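Local coordinates for putative 2OG-Fe(II) oxygenase family protein (Caulobacter crescentus CB15, PDB 3OOX) that probably acts as an iron(II)- and 2-oxoglutarate-dependent oxygenase, with predicted ethylene-forming activity that would also oxidise L-arginine, at residues L43-A46 / R47-A50. Numbering follows the deposited sequence. Where two conformers were deposited one is given.
Sequences LDQA and RIDA
Q45 leaves the backbone with CG anti to N (chi1 -167°) and then bends at chi2 (65°), which folds its amide over the next turn toward D49, whose CG sits beside its own backbone N and turns the carboxylate back toward that amide. The two meet through Q45 NE2 and D49 OD1, 2.9 Å apart in a nearly straight bond of 167°. The acceptor lies in the amide plane of Q45, whereas the donor reaches OD1 from above the carboxylate plane. At the other end of the amide, OE1 is hydrogen-bonded to Y41 OH, so both polar atoms are engaged and the rotation of the group is probably fixed. The amide also lies against I48: I48 CG2 is 3.6 Å from Q45 NE2 and I48 CD1 is 3.7 Å from Q45 OE1. With a leucine here both polar links are gone, and the D49 carboxylate, left like Y41 without this partner, would probably be freer to turn. The Q45-D49 pair spans the opening of helix 45-59, while Y41 comes from the loop just before it; the helix belongs to the N-terminal part related to non-haem dioxygenases and packs beside helix 127-152. D44 is the N-cap: its OD1 accepts a weak bond from A46 N, while its carbonyl O takes I48 N at 3.0 Å, opening the i to i+4 ladder. The D44 carboxylate also lies alongside the aliphatic part of R47, D44 OD2 standing 3.5 Å from R47 CG. No direct salt bridge forms; instead, a water donates to OD2 and weakly accepts from R47 NH1, in the guanidinium plane. L43 CB touches I48 CD1 at 3.9 Å. L43 rests on S137 and M141 of helix 127-152, and R47 on H129 and W133.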
ATOM      1  N   LEU A  43     -11.708 -12.102   2.333  1.00 28.28           N
ATOM      2  CA  LEU A  43     -12.399 -10.840   2.570  0.50 27.19           C
ATOM      3  C   LEU A  43     -13.753 -10.893   1.892  1.00 27.85           C
ATOM      4  O   LEU A  43     -13.864 -11.362   0.786  1.00 27.59           O
ATOM      5  CB  LEU A  43     -11.623  -9.656   1.993  0.50 26.49           C
ATOM      6  CG  LEU A  43     -10.377  -9.141   2.709  0.50 25.50           C
ATOM      7  CD1 LEU A  43      -9.217 -10.137   2.664  0.50 30.71           C
ATOM      8  CD2 LEU A  43      -9.993  -7.830   2.023  0.50 26.27           C
ATOM      9  N   ASP A  44     -14.771 -10.393   2.569  1.00 28.97           N
ATOM     10  CA  ASP A  44     -16.123 -10.350   2.026  1.00 28.16           C
ATOM     11  C   ASP A  44     -16.161  -9.397   0.824  1.00 28.78           C
ATOM     12  O   ASP A  44     -16.044  -8.170   1.005  1.00 29.40           O
ATOM     13  CB  ASP A  44     -17.063  -9.860   3.135  1.00 30.70           C
ATOM     14  CG  ASP A  44     -18.523  -9.848   2.735  1.00 32.47           C
ATOM     15  OD1 ASP A  44     -18.858  -9.860   1.528  1.00 35.92           O
ATOM     16  OD2 ASP A  44     -19.345  -9.818   3.674  1.00 43.14           O
ATOM     17  N   GLN A  45     -16.327  -9.953  -0.377  1.00 28.72           N
ATOM     18  CA  GLN A  45     -16.324  -9.130  -1.592  1.00 27.93           C
ATOM     19  C   GLN A  45     -17.441  -8.099  -1.641  1.00 30.99           C
ATOM     20  O   GLN A  45     -17.256  -6.982  -2.135  1.00 27.63           O
ATOM     21  CB  GLN A  45     -16.350  -9.984  -2.845  1.00 28.40           C
ATOM     22  CG  GLN A  45     -16.027  -9.225  -4.124  1.00 29.46           C
ATOM     23  CD  GLN A  45     -14.605  -8.713  -4.109  1.00 30.37           C
ATOM     24  OE1 GLN A  45     -13.680  -9.484  -3.858  1.00 26.68           O
ATOM     25  NE2 GLN A  45     -14.417  -7.421  -4.381  1.00 26.08           N
ATOM     26  N   ALA A  46     -18.625  -8.442  -1.145  1.00 29.29           N
ATOM     27  CA  ALA A  46     -19.678  -7.441  -1.096  1.00 29.74           C
ATOM     28  C   ALA A  46     -19.322  -6.210  -0.245  1.00 28.41           C
ATOM     29  O   ALA A  46     -19.689  -5.086  -0.583  1.00 29.28           O
ATOM     30  CB  ALA A  46     -20.995  -8.098  -0.608  1.00 32.08           C
ATOM     31  N   ARG A  47     -18.558  -6.407   0.825  1.00 29.20           N
ATOM     32  CA  ARG A  47     -18.157  -5.291   1.663  0.50 25.97           C
ATOM     33  C   ARG A  47     -16.969  -4.536   1.049  1.00 25.69           C
ATOM     34  O   ARG A  47     -16.895  -3.305   1.183  1.00 25.90           O
ATOM     35  CB  ARG A  47     -17.871  -5.751   3.084  0.50 25.52           C
ATOM     36  CG  ARG A  47     -19.103  -6.353   3.760  0.50 26.40           C
ATOM     37  CD  ARG A  47     -18.861  -6.630   5.238  0.50 26.40           C
ATOM     38  NE  ARG A  47     -18.965  -5.413   6.034  0.50 30.96           N
ATOM     39  CZ  ARG A  47     -19.114  -5.380   7.354  0.50 35.98           C
ATOM     40  NH1 ARG A  47     -19.165  -6.505   8.058  0.50 39.34           N
ATOM     41  NH2 ARG A  47     -19.198  -4.212   7.976  0.50 36.63           N
ATOM     42  N   ILE A  48     -16.080  -5.247   0.341  1.00 25.17           N
ATOM     43  CA  ILE A  48     -15.042  -4.548  -0.467  1.00 24.38           C
ATOM     44  C   ILE A  48     -15.782  -3.649  -1.465  1.00 26.01           C
ATOM     45  O   ILE A  48     -15.531  -2.431  -1.542  1.00 23.81           O
ATOM     46  CB  ILE A  48     -14.108  -5.510  -1.253  1.00 23.07           C
ATOM     47  CG1 ILE A  48     -13.181  -6.300  -0.322  1.00 22.99           C
ATOM     48  CG2 ILE A  48     -13.247  -4.736  -2.309  1.00 24.35           C
ATOM     49  CD1 ILE A  48     -12.430  -7.402  -1.045  1.00 25.64           C
ATOM     50  N   ASP A  49     -16.755  -4.238  -2.180  1.00 24.63           N
ATOM     51  CA  ASP A  49     -17.470  -3.511  -3.233  1.00 25.60           C
ATOM     52  C   ASP A  49     -18.249  -2.309  -2.684  1.00 25.00           C
ATOM     53  O   ASP A  49     -18.331  -1.254  -3.343  1.00 25.11           O
ATOM     54  CB  ASP A  49     -18.408  -4.442  -4.020  1.00 26.87           C
ATOM     55  CG  ASP A  49     -17.673  -5.439  -4.890  1.00 29.91           C
ATOM     56  OD1 ASP A  49     -16.422  -5.387  -5.005  1.00 29.36           O
ATOM     57  OD2 ASP A  49     -18.361  -6.298  -5.473  1.00 32.97           O
ATOM     58  N   ALA A  50     -18.807  -2.446  -1.484  1.00 26.29           N
ATOM     59  CA  ALA A  50     -19.478  -1.328  -0.800  1.00 26.93           C
ATOM     60  C   ALA A  50     -18.509  -0.184  -0.491  1.00 26.07           C
ATOM     61  O   ALA A  50     -18.858   0.985  -0.648  1.00 24.62           O
ATOM     62  CB  ALA A  50     -20.139  -1.794   0.469  1.00 26.72           C
TER
HETATM   63  O   HOH W   1     -19.037  -9.480   6.447  1.00 55.89           O